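Local coordinates for GrgF (Penicillium sp. sh18, PDB 6LZH), which probably acts as a polyketide transferase of the alpha/beta hydrolase fold, joining polyketide chains by Claisen condensation in the biosynthesis of gregatin A, at residues A[154-159]-A[169-174]; A[258-263]-A[288-293]; A[191-196]-A[201-206]; A[238-241]-A[247-250]. All blocks are in the same frame, centred on the assembly; numbering follows the deposited sequence.

Overall arrangement
Followed from the N terminus, the four contacts come in series, without nesting or crossing. Interaction 1 closes the end of helix 150-165 and the short loop after it by bringing 169-174 back against the helix. Interaction 3 does the same for helix 187-198 and the 201-206 loop; it touches interaction 1 where R206 packs on P174, and both lie in the chain inserted between strands 133-137 and 232-237. Interaction 4 ties the loop after strand 232-237 to helix 245-254, and interaction 2 joins strand 259-264, outermost within this chain, to C-terminal helix 277-292. These last two touch through L249 and L261, whereas interactions 1 and 2 lie about 41 Å apart, centre to centre.

Interaction 1 of 4, residues A[154-159]-A[169-174]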
loop_
_atom_site.group_PDB
_atom_site.type_symbol
_atom_site.label_atom_id
_atom_site.label_comp_id
_atom_site.label_asym_id
_atom_site.label_seq_id
_atom_site.Cartn_x
_atom_site.Cartn_y
_atom_site.Cartn_z
ATOM N N LEU A 154 15.742 -0.293 -5.418
ATOM C CA LEU A 154 15.116 0.943 -4.949
ATOM C C LEU A 154 15.696 2.161 -5.666
ATOM O O LEU A 154 14.958 3.091 -6.022
ATOM C CB LEU A 154 15.267 1.065 -3.432
ATOM C CG LEU A 154 14.339 0.168 -2.597
ATOM C CD1 LEU A 154 14.636 0.313 -1.095
ATOM C CD2 LEU A 154 12.877 0.519 -2.886
ATOM N N GLU A 155 17.013 2.166 -5.915
ATOM C CA GLU A 155 17.613 3.270 -6.667
ATOM C C GLU A 155 17.068 3.309 -8.092
ATOM O O GLU A 155 16.770 4.389 -8.623
ATOM C CB GLU A 155 19.142 3.131 -6.673
ATOM C CG GLU A 155 19.912 4.370 -7.079
ATOM C CD GLU A 155 19.830 4.663 -8.574
ATOM O OE1 GLU A 155 19.945 3.724 -9.400
ATOM O OE2 GLU A 155 19.643 5.837 -8.917
ATOM N N LEU A 156 16.927 2.136 -8.726
ATOM C CA LEU A 156 16.309 2.068 -10.051
ATOM C C LEU A 156 14.884 2.595 -10.025
ATOM O O LEU A 156 14.432 3.240 -10.979
ATOM C CB LEU A 156 16.307 0.625 -10.565
ATOM C CG LEU A 156 17.695 0.014 -10.794
ATOM C CD1 LEU A 156 17.594 -1.397 -11.350
ATOM C CD2 LEU A 156 18.526 0.916 -11.731
ATOM N N ALA A 157 14.145 2.290 -8.957
ATOM C CA ALA A 157 12.784 2.800 -8.846
ATOM C C ALA A 157 12.765 4.325 -8.742
ATOM O O ALA A 157 11.880 4.980 -9.316
ATOM C CB ALA A 157 12.082 2.149 -7.654
ATOM N N MET A 158 13.724 4.919 -8.023
ATOM C CA MET A 158 13.781 6.382 -7.972
ATOM C C MET A 158 14.157 6.958 -9.327
ATOM O O MET A 158 13.590 7.966 -9.760
ATOM C CB MET A 158 14.774 6.874 -6.911
ATOM C CG MET A 158 14.409 6.565 -5.440
ATOM S SD MET A 158 12.750 7.085 -4.924
ATOM C CE MET A 158 11.827 5.548 -5.082
ATOM N N HIS A 159 15.106 6.327 -10.019
ATOM C CA HIS A 159 15.462 6.805 -11.353
ATOM C C HIS A 159 14.296 6.640 -12.326
ATOM O O HIS A 159 14.064 7.500 -13.186
ATOM C CB HIS A 159 16.693 6.067 -11.864
ATOM C CG HIS A 159 17.134 6.494 -13.230
ATOM N ND1 HIS A 159 16.835 5.774 -14.369
ATOM C CD2 HIS A 159 17.843 7.568 -13.642
ATOM C CE1 HIS A 159 17.350 6.384 -15.422
ATOM N NE2 HIS A 159 17.974 7.471 -15.006
ATOM N N GLU A 169 10.048 6.004 -21.238
ATOM C CA GLU A 169 9.253 4.811 -20.998
ATOM C C GLU A 169 9.599 4.207 -19.638
ATOM O O GLU A 169 10.700 4.410 -19.120
ATOM C CB GLU A 169 9.504 3.782 -22.097
ATOM C CG GLU A 169 9.000 4.201 -23.469
ATOM C CD GLU A 169 7.530 4.502 -23.470
ATOM O OE1 GLU A 169 7.167 5.665 -23.759
ATOM O OE2 GLU A 169 6.734 3.587 -23.168
ATOM N N PRO A 170 8.683 3.432 -19.052
ATOM C CA PRO A 170 8.976 2.800 -17.759
ATOM C C PRO A 170 10.100 1.786 -17.883
ATOM O O PRO A 170 10.297 1.167 -18.924
ATOM C CB PRO A 170 7.650 2.132 -17.372
ATOM C CG PRO A 170 6.587 2.814 -18.242
ATOM C CD PRO A 170 7.306 3.158 -19.513
ATOM N N MET A 171 10.861 1.636 -16.810
ATOM C CA MET A 171 11.973 0.696 -16.803
ATOM C C MET A 171 11.518 -0.674 -16.319
ATOM O O MET A 171 10.719 -0.789 -15.387
ATOM C CB MET A 171 13.102 1.229 -15.920
ATOM C CG MET A 171 14.255 0.288 -15.735
ATOM S SD MET A 171 15.261 0.805 -14.321
ATOM C CE MET A 171 15.290 2.580 -14.590
ATOM N N TYR A 172 12.035 -1.716 -16.957
ATOM C CA TYR A 172 11.684 -3.085 -16.616
ATOM C C TYR A 172 12.934 -3.863 -16.240
ATOM O O TYR A 172 14.040 -3.558 -16.693
ATOM C CB TYR A 172 10.961 -3.776 -17.776
ATOM C CG TYR A 172 9.558 -3.247 -17.977
ATOM C CD1 TYR A 172 9.324 -2.144 -18.774
ATOM C CD2 TYR A 172 8.467 -3.860 -17.362
ATOM C CE1 TYR A 172 8.058 -1.641 -18.957
ATOM C CE2 TYR A 172 7.186 -3.362 -17.537
ATOM C CZ TYR A 172 6.993 -2.253 -18.336
ATOM O OH TYR A 172 5.736 -1.746 -18.525
ATOM N N LEU A 173 12.749 -4.853 -15.381
ATOM C CA LEU A 173 13.804 -5.807 -15.116
ATOM C C LEU A 173 13.475 -7.139 -15.768
ATOM O O LEU A 173 12.310 -7.545 -15.763
ATOM C CB LEU A 173 13.983 -6.021 -13.615
ATOM C CG LEU A 173 14.538 -4.804 -12.899
ATOM C CD1 LEU A 173 14.653 -5.101 -11.417
ATOM C CD2 LEU A 173 15.880 -4.420 -13.521
ATOM N N PRO A 174 14.460 -7.839 -16.323
ATOM C CA PRO A 174 14.216 -9.201 -16.800
ATOM C C PRO A 174 14.246 -10.188 -15.645
ATOM O O PRO A 174 14.826 -9.940 -14.583
ATOM C CB PRO A 174 15.384 -9.449 -17.759
ATOM C CG PRO A 174 16.513 -8.698 -17.104
ATOM C CD PRO A 174 15.880 -7.459 -16.459
#
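M171 reaches across to L156 and H159 on helix 150-165 and carries most of this surface contact; its backbone N is hydrogen-bonded to D160 OD1. Its CG stands anti to the backbone N (chi1 175°) and the chain runs on extended to SD, so that the thioether meets the helix at about a right angle to the side chain of L156. SD lies 3.9 Å from L156 CB, with L156 CD2 slightly farther off. A bend at the last torsion (chi3 -42°) then turns the methyl along the helix, where M171 CE sits 3.6 Å from H159 ND1, at the edge of the imidazole and in its plane, and 3.8 Å from the carbonyl oxygen L156 O. Replacing M171 by an alanine would probably strip L156 CB and CD2 of their sulfur neighbour and leave the H159 ring edge without its methyl. Two residues on, L173 also points toward the helix, and its CD2 meets L156 CD1 at 4.1 Å, a looser touch that extends the apolar patch along strand 172-174. That strand pairs with 206-208 in a small two-stranded antiparallel sheet apart from the main one, and V209 of helix 209-216 packs on both M171 and L173. No hydrogen bond joins the two segments directly, so helix and strand are matched here by van der Waals fit of thioether and branched methyls, with little directional constraint.

Interaction 2 of 4, residues A[258-263]-A[288-293]; sequences PKELDI and LKRHMA. With NA (sodium ion), chain C.
E260 meets R290 and H291 with the two oxygens of one carboxylate. From CB, which points toward the helix, CG anti to the carbonyl carbon (chi1 -59°) and an extended chain beyond it carry the carboxylate across to the helix, where CD faces the guanidinium edge, 3.6 Å from R290 NH2. At the tip the groups meet end-on and nearly coplanar, their planes 12° apart. OE1 accepts from R290 NH2 at 2.8 Å and OE2 from R290 NH1 at 3.0 Å, each through its syn lone pair, giving a two-nitrogen salt bridge. This bridge joins strand 259-264, the edge strand of the alpha/beta hydrolase sheet within the chain, to the last turn of C-terminal helix 277-292. OE2 takes a second bond, 2.9 Å long, from H291 NE2; that donor approaches from above the carboxylate plane, while OE2 lies in the plane of the imidazole. R290 NE has its own salt bridge to D286, and two nearby carboxylates may favour the charged arginine. Farther along the strand, a sodium ion is coordinated by D262 OD1 and I263 O, both at 2.4 Å, and by two waters. One of these waters also donates to D262 OD2.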
loop_
_atom_site.group_PDB
_atom_site.type_symbol
_atom_site.label_atom_id
_atom_site.label_comp_id
_atom_site.label_asym_id
_atom_site.label_seq_id
_atom_site.Cartn_x
_atom_site.Cartn_y
_atom_site.Cartn_z
ATOM N N PRO A 258 -12.175 -19.254 11.465
ATOM C CA PRO A 258 -12.123 -20.559 10.791
ATOM C C PRO A 258 -11.163 -20.580 9.596
ATOM O O PRO A 258 -11.281 -19.788 8.657
ATOM C CB PRO A 258 -13.574 -20.779 10.343
ATOM C CG PRO A 258 -14.093 -19.381 10.079
ATOM C CD PRO A 258 -13.349 -18.462 11.049
ATOM N N LYS A 259 -10.211 -21.502 9.641
ATOM C CA LYS A 259 -9.223 -21.629 8.582
ATOM C C LYS A 259 -8.908 -23.102 8.425
ATOM O O LYS A 259 -8.917 -23.848 9.402
ATOM C CB LYS A 259 -7.942 -20.837 8.880
ATOM C CG LYS A 259 -7.222 -21.318 10.139
ATOM C CD LYS A 259 -6.025 -20.446 10.486
ATOM C CE LYS A 259 -5.262 -21.034 11.682
ATOM N NZ LYS A 259 -4.035 -20.242 11.970
ATOM N N GLU A 260 -8.671 -23.527 7.192
ATOM C CA GLU A 260 -8.416 -24.936 6.924
ATOM C C GLU A 260 -7.233 -25.082 5.985
ATOM O O GLU A 260 -7.090 -24.321 5.022
ATOM C CB GLU A 260 -9.656 -25.629 6.323
ATOM C CG GLU A 260 -10.882 -25.550 7.230
ATOM C CD GLU A 260 -12.083 -26.310 6.676
ATOM O OE1 GLU A 260 -11.894 -27.158 5.776
ATOM O OE2 GLU A 260 -13.212 -26.054 7.160
ATOM N N LEU A 261 -6.393 -26.072 6.268
ATOM C CA LEU A 261 -5.150 -26.296 5.543
ATOM C C LEU A 261 -5.187 -27.641 4.834
ATOM O O LEU A 261 -5.497 -28.663 5.456
ATOM C CB LEU A 261 -3.952 -26.273 6.497
ATOM C CG LEU A 261 -2.590 -26.585 5.865
ATOM C CD1 LEU A 261 -2.185 -25.501 4.845
ATOM C CD2 LEU A 261 -1.532 -26.715 6.958
ATOM N N ASP A 262 -4.829 -27.647 3.553
ATOM C CA ASP A 262 -4.557 -28.884 2.819
ATOM C C ASP A 262 -3.112 -28.860 2.349
ATOM O O ASP A 262 -2.692 -27.902 1.696
ATOM C CB ASP A 262 -5.499 -29.036 1.620
ATOM C CG ASP A 262 -5.310 -30.358 0.903
ATOM O OD1 ASP A 262 -4.707 -31.268 1.522
ATOM O OD2 ASP A 262 -5.775 -30.489 -0.250
ATOM N N ILE A 263 -2.344 -29.889 2.706
ATOM C CA ILE A 263 -0.977 -30.058 2.218
ATOM C C ILE A 263 -1.005 -30.998 1.026
ATOM O O ILE A 263 -1.515 -32.117 1.136
ATOM C CB ILE A 263 -0.056 -30.629 3.315
ATOM C CG1 ILE A 263 -0.078 -29.753 4.563
ATOM C CG2 ILE A 263 1.371 -30.785 2.773
ATOM C CD1 ILE A 263 0.649 -28.440 4.399
ATOM N N LEU A 288 -15.923 -25.365 0.021
ATOM C CA LEU A 288 -16.913 -24.385 -0.419
ATOM C C LEU A 288 -18.336 -24.824 -0.083
ATOM O O LEU A 288 -19.165 -23.993 0.313
ATOM C CB LEU A 288 -16.768 -24.136 -1.920
ATOM C CG LEU A 288 -15.448 -23.464 -2.384
ATOM C CD1 LEU A 288 -15.378 -23.331 -3.902
ATOM C CD2 LEU A 288 -15.223 -22.087 -1.736
ATOM N N LYS A 289 -18.650 -26.113 -0.267
ATOM C CA LYS A 289 -20.008 -26.587 0.015
ATOM C C LYS A 289 -20.329 -26.456 1.495
ATOM O O LYS A 289 -21.424 -26.016 1.864
ATOM C CB LYS A 289 -20.177 -28.044 -0.441
ATOM C CG LYS A 289 -20.298 -28.213 -1.942
ATOM C CD LYS A 289 -20.393 -29.690 -2.346
ATOM C CE LYS A 289 -21.696 -29.945 -3.095
ATOM N NZ LYS A 289 -21.716 -31.229 -3.861
ATOM N N ARG A 290 -19.374 -26.810 2.357
ATOM C CA ARG A 290 -19.608 -26.747 3.793
ATOM C C ARG A 290 -19.792 -25.308 4.281
ATOM O O ARG A 290 -20.660 -25.044 5.116
ATOM C CB ARG A 290 -18.450 -27.432 4.536
ATOM C CG ARG A 290 -18.402 -28.943 4.333
ATOM C CD ARG A 290 -17.362 -29.603 5.246
ATOM N NE ARG A 290 -16.009 -29.514 4.695
ATOM C CZ ARG A 290 -15.094 -28.630 5.086
ATOM N NH1 ARG A 290 -15.357 -27.751 6.048
ATOM N NH2 ARG A 290 -13.898 -28.636 4.529
ATOM N N HIS A 291 -19.013 -24.361 3.754
ATOM C CA HIS A 291 -19.026 -23.009 4.309
ATOM C C HIS A 291 -19.994 -22.061 3.605
ATOM O O HIS A 291 -20.476 -21.109 4.230
ATOM C CB HIS A 291 -17.613 -22.416 4.275
ATOM C CG HIS A 291 -16.706 -22.996 5.316
ATOM N ND1 HIS A 291 -16.811 -22.671 6.654
ATOM C CD2 HIS A 291 -15.690 -23.886 5.220
ATOM C CE1 HIS A 291 -15.900 -23.344 7.339
ATOM N NE2 HIS A 291 -15.210 -24.093 6.492
ATOM N N MET A 292 -20.257 -22.260 2.318
ATOM C CA MET A 292 -21.243 -21.452 1.604
ATOM C C MET A 292 -22.605 -22.136 1.501
ATOM O O MET A 292 -23.538 -21.546 0.945
ATOM C CB MET A 292 -20.729 -21.106 0.201
ATOM C CG MET A 292 -19.360 -20.422 0.193
ATOM S SD MET A 292 -19.042 -19.365 -1.261
ATOM C CE MET A 292 -19.082 -20.588 -2.588
ATOM N N ALA A 293 -22.726 -23.371 2.008
ATOM C CA ALA A 293 -23.978 -24.121 2.107
ATOM C C ALA A 293 -24.658 -24.337 0.760
ATOM O O ALA A 293 -25.602 -23.617 0.415
ATOM C CB ALA A 293 -24.944 -23.424 3.073
HETATM NA NA NA C . -3.561 -33.401 1.250
HETATM O O HOH W 1 -4.818 -33.115 -0.867
HETATM O O HOH W 2 -2.060 -34.852 -0.567
#

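Interaction 3 of 4, residues A[191-196]-A[201-206]; sequences EMMPAL and IPVENR
V203 sets its two methyls against different residues of helix 187-198. With CG1 anti to the backbone N (chi1 170°), that branch faces M193, 4.1 Å from M193 CB, while CG2 turns to L196 and comes within 3.7 Å of L196 CB. L196 CD1 also lies against CG2, and the two side chains cross at about a right angle. With a threonine here one methyl gives way to a hydroxyl, and M193 or L196 would probably lose part of its apolar cover to a polar group. M193 runs extended to its sulfur, with CG anti to the backbone N (chi1 157°), and SD rests 3.8 Å from N205 CB; the M193 side chain thus meets V203 with CB and CG and N205 with SD. The other branch of L196, CD2, meets I201 CD1 at 4.1 Å. I201 also closes the backbone: its N-H bonds to L196 O at 2.9 Å, the donor standing 35° out of the carbonyl plane, which ties the loop to the helix near its C-terminal end. The helix lies beside the active-site region: M192 packs on H269, and the L196 side chain lies about 8 Å from those of C115 and H269, the likely catalytic residues. Chemically, a single hydrogen bond fixes the start of the loop, and beyond it the return path relies on van der Waals contacts of V203, L196, M193 and N205 CB.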
loop_
_atom_site.group_PDB
_atom_site.type_symbol
_atom_site.label_atom_id
_atom_site.label_comp_id
_atom_site.label_asym_id
_atom_site.label_seq_id
_atom_site.Cartn_x
_atom_site.Cartn_y
_atom_site.Cartn_z
ATOM N N GLU A 191 12.538 -19.090 -11.872
ATOM C CA GLU A 191 12.408 -20.540 -11.741
ATOM C C GLU A 191 11.191 -21.068 -12.481
ATOM O O GLU A 191 11.236 -22.156 -13.063
ATOM C CB GLU A 191 12.300 -20.936 -10.269
ATOM C CG GLU A 191 13.597 -21.349 -9.630
ATOM C CD GLU A 191 13.508 -21.330 -8.119
ATOM O OE1 GLU A 191 14.560 -21.169 -7.465
ATOM O OE2 GLU A 191 12.381 -21.471 -7.594
ATOM N N MET A 192 10.083 -20.333 -12.437
ATOM C CA MET A 192 8.855 -20.824 -13.050
ATOM C C MET A 192 8.881 -20.675 -14.564
ATOM O O MET A 192 8.367 -21.546 -15.277
ATOM C CB MET A 192 7.649 -20.096 -12.458
ATOM C CG MET A 192 7.438 -20.413 -10.987
ATOM S SD MET A 192 6.762 -22.075 -10.775
ATOM C CE MET A 192 8.249 -23.031 -10.452
ATOM N N MET A 193 9.482 -19.593 -15.066
ATOM C CA MET A 193 9.419 -19.274 -16.494
ATOM C C MET A 193 9.853 -20.428 -17.397
ATOM O O MET A 193 9.101 -20.766 -18.327
ATOM C CB MET A 193 10.243 -18.000 -16.763
ATOM C CG MET A 193 10.742 -17.848 -18.206
ATOM S SD MET A 193 11.833 -16.418 -18.435
ATOM C CE MET A 193 13.321 -16.963 -17.598
ATOM N N PRO A 194 11.001 -21.083 -17.186
ATOM C CA PRO A 194 11.374 -22.172 -18.105
ATOM C C PRO A 194 10.417 -23.356 -18.068
ATOM O O PRO A 194 10.168 -23.959 -19.114
ATOM C CB PRO A 194 12.779 -22.559 -17.627
ATOM C CG PRO A 194 13.271 -21.378 -16.887
ATOM C CD PRO A 194 12.068 -20.840 -16.202
ATOM N N ALA A 195 9.861 -23.703 -16.900
ATOM C CA ALA A 195 8.910 -24.813 -16.859
ATOM C C ALA A 195 7.626 -24.454 -17.590
ATOM O O ALA A 195 7.074 -25.275 -18.334
ATOM C CB ALA A 195 8.603 -25.217 -15.415
ATOM N N LEU A 196 7.145 -23.227 -17.400
ATOM C CA LEU A 196 5.927 -22.789 -18.075
ATOM C C LEU A 196 6.127 -22.761 -19.585
ATOM O O LEU A 196 5.296 -23.275 -20.343
ATOM C CB LEU A 196 5.517 -21.409 -17.559
ATOM C CG LEU A 196 5.048 -21.318 -16.103
ATOM C CD1 LEU A 196 4.906 -19.856 -15.691
ATOM C CD2 LEU A 196 3.741 -22.060 -15.910
ATOM N N ILE A 201 3.327 -22.555 -22.418
ATOM C CA ILE A 201 2.641 -21.421 -21.808
ATOM C C ILE A 201 3.506 -20.182 -22.016
ATOM O O ILE A 201 4.667 -20.168 -21.570
ATOM C CB ILE A 201 2.365 -21.670 -20.322
ATOM C CG1 ILE A 201 1.304 -22.769 -20.186
ATOM C CG2 ILE A 201 1.924 -20.387 -19.662
ATOM C CD1 ILE A 201 1.464 -23.670 -18.952
ATOM N N PRO A 202 3.011 -19.154 -22.704
ATOM C CA PRO A 202 3.835 -17.964 -22.927
ATOM C C PRO A 202 4.012 -17.189 -21.632
ATOM O O PRO A 202 3.104 -17.105 -20.799
ATOM C CB PRO A 202 3.048 -17.166 -23.978
ATOM C CG PRO A 202 1.633 -17.636 -23.850
ATOM C CD PRO A 202 1.661 -19.034 -23.289
ATOM N N VAL A 203 5.209 -16.649 -21.456
ATOM C CA VAL A 203 5.571 -15.931 -20.245
ATOM C C VAL A 203 6.157 -14.587 -20.644
ATOM O O VAL A 203 7.073 -14.529 -21.472
ATOM C CB VAL A 203 6.582 -16.725 -19.398
ATOM C CG1 VAL A 203 7.131 -15.843 -18.274
ATOM C CG2 VAL A 203 5.940 -17.995 -18.860
ATOM N N GLU A 204 5.623 -13.514 -20.063
ATOM C CA GLU A 204 6.227 -12.191 -20.173
ATOM C C GLU A 204 7.381 -12.134 -19.181
ATOM O O GLU A 204 7.161 -12.158 -17.967
ATOM C CB GLU A 204 5.182 -11.109 -19.903
ATOM C CG GLU A 204 5.631 -9.677 -20.230
ATOM C CD GLU A 204 6.234 -9.541 -21.617
ATOM O OE1 GLU A 204 5.496 -9.688 -22.623
ATOM O OE2 GLU A 204 7.452 -9.280 -21.696
ATOM N N ASN A 205 8.616 -12.099 -19.687
ATOM C CA ASN A 205 9.803 -12.229 -18.849
ATOM C C ASN A 205 10.321 -10.885 -18.337
ATOM O O ASN A 205 11.521 -10.756 -18.054
ATOM C CB ASN A 205 10.907 -12.969 -19.614
ATOM C CG ASN A 205 11.558 -12.108 -20.676
ATOM O OD1 ASN A 205 10.894 -11.303 -21.331
ATOM N ND2 ASN A 205 12.866 -12.267 -20.848
ATOM N N ARG A 206 9.450 -9.886 -18.218
ATOM C CA ARG A 206 9.825 -8.570 -17.727
ATOM C C ARG A 206 8.796 -8.103 -16.708
ATOM O O ARG A 206 7.603 -8.399 -16.819
ATOM C CB ARG A 206 9.931 -7.546 -18.874
ATOM C CG ARG A 206 10.832 -7.988 -20.027
ATOM C CD ARG A 206 11.615 -6.819 -20.627
ATOM N NE ARG A 206 13.002 -6.799 -20.162
ATOM C CZ ARG A 206 13.816 -5.755 -20.282
ATOM N NH1 ARG A 206 13.379 -4.639 -20.858
ATOM N NH2 ARG A 206 15.064 -5.822 -19.828
#

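Interaction 4 of 4, residues A[238-241]-A[247-250]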
loop_
_atom_site.group_PDB
_atom_site.type_symbol
_atom_site.label_atom_id
_atom_site.label_comp_id
_atom_site.label_asym_id
_atom_site.label_seq_id
_atom_site.Cartn_x
_atom_site.Cartn_y
_atom_site.Cartn_z
ATOM N N GLU A 238 3.696 -29.593 -0.347
ATOM C CA GLU A 238 4.622 -29.940 0.733
ATOM C C GLU A 238 6.049 -29.522 0.406
ATOM O O GLU A 238 6.808 -29.133 1.304
ATOM C CB GLU A 238 4.573 -31.443 1.029
ATOM C CG GLU A 238 5.676 -31.951 1.984
ATOM C CD GLU A 238 5.732 -33.485 2.086
ATOM O OE1 GLU A 238 5.015 -34.180 1.338
ATOM O OE2 GLU A 238 6.516 -34.002 2.906
ATOM N N LEU A 239 6.419 -29.573 -0.863
ATOM C CA LEU A 239 7.794 -29.408 -1.312
ATOM C C LEU A 239 7.934 -28.182 -2.205
ATOM O O LEU A 239 8.667 -28.193 -3.201
ATOM C CB LEU A 239 8.268 -30.665 -2.040
ATOM C CG LEU A 239 8.093 -31.960 -1.238
ATOM C CD1 LEU A 239 8.505 -33.177 -2.092
ATOM C CD2 LEU A 239 8.871 -31.890 0.094
ATOM N N ASP A 240 7.233 -27.103 -1.852
ATOM C CA ASP A 240 7.252 -25.878 -2.646
ATOM C C ASP A 240 8.556 -25.144 -2.347
ATOM O O ASP A 240 8.743 -24.619 -1.247
ATOM C CB ASP A 240 6.034 -24.997 -2.341
ATOM C CG ASP A 240 5.781 -23.957 -3.434
ATOM O OD1 ASP A 240 6.769 -23.516 -4.088
ATOM O OD2 ASP A 240 4.598 -23.576 -3.647
ATOM N N VAL A 241 9.461 -25.117 -3.326
ATOM C CA VAL A 241 10.713 -24.388 -3.188
ATOM C C VAL A 241 10.685 -23.050 -3.912
ATOM O O VAL A 241 11.609 -22.242 -3.732
ATOM C CB VAL A 241 11.903 -25.250 -3.666
ATOM C CG1 VAL A 241 12.071 -26.443 -2.724
ATOM C CG2 VAL A 241 11.692 -25.732 -5.092
ATOM N N ASP A 247 7.102 -20.343 4.269
ATOM C CA ASP A 247 6.425 -19.048 4.180
ATOM C C ASP A 247 4.909 -19.220 4.184
ATOM O O ASP A 247 4.192 -18.492 4.880
ATOM C CB ASP A 247 6.852 -18.313 2.910
ATOM C CG ASP A 247 8.254 -17.755 2.992
ATOM O OD1 ASP A 247 8.831 -17.738 4.097
ATOM O OD2 ASP A 247 8.756 -17.320 1.939
ATOM N N GLN A 248 4.400 -20.151 3.371
ATOM C CA GLN A 248 2.948 -20.360 3.307
ATOM C C GLN A 248 2.388 -20.779 4.664
ATOM O O GLN A 248 1.326 -20.301 5.089
ATOM C CB GLN A 248 2.601 -21.423 2.250
ATOM C CG GLN A 248 3.056 -21.111 0.809
ATOM C CD GLN A 248 2.725 -22.242 -0.172
ATOM O OE1 GLN A 248 1.625 -22.814 -0.138
ATOM N NE2 GLN A 248 3.681 -22.569 -1.059
ATOM N N LEU A 249 3.089 -21.673 5.369
ATOM C CA LEU A 249 2.599 -22.120 6.672
ATOM C C LEU A 249 2.710 -21.010 7.701
ATOM O O LEU A 249 1.859 -20.896 8.590
ATOM C CB LEU A 249 3.372 -23.354 7.132
ATOM C CG LEU A 249 3.132 -24.563 6.209
ATOM C CD1 LEU A 249 3.780 -25.827 6.759
ATOM C CD2 LEU A 249 1.631 -24.764 5.972
ATOM N N ASN A 250 3.732 -20.164 7.569
ATOM C CA ASN A 250 3.828 -18.980 8.414
ATOM C C ASN A 250 2.605 -18.091 8.230
ATOM O O ASN A 250 2.001 -17.631 9.205
ATOM C CB ASN A 250 5.123 -18.227 8.089
ATOM C CG ASN A 250 6.350 -18.873 8.747
ATOM O OD1 ASN A 250 6.205 -19.687 9.668
ATOM N ND2 ASN A 250 7.552 -18.507 8.295
#
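D240 and Q248 make the contact, both buried, their carboxylate and amide planes almost perpendicular at 89°. Along the loop that follows strand 232-237, E238 comes first, its CB pointing away from helix 245-254. D240 turns the other way, toward the helix, and CG anti to the backbone N (chi1 -162°) places the carboxylate before the glutamine, which reaches over from the helix with its chain extended beyond CG. The two side chains cross at about a right angle. D240 OD2 lies 2.9 Å from Q248 NE2, but the bond is weak, bent to 126° at the hydrogen. The stronger partner of OD2 is H269 ND1, and D240 probably serves as the acid of a Cys-His-Asp triad with H269 and C115, which makes Q248 a second-shell residue beside it. The amide is itself held at both ends, by C243 O at NE2 and T236 OG1 at OE1, which should fix its rotation and present an N-H near the carboxylate. The Q248 side chain packs on M234 and P237 of strand 232-237, while the next helix residue, L249, lies on L261 and I263 of strand 259-264.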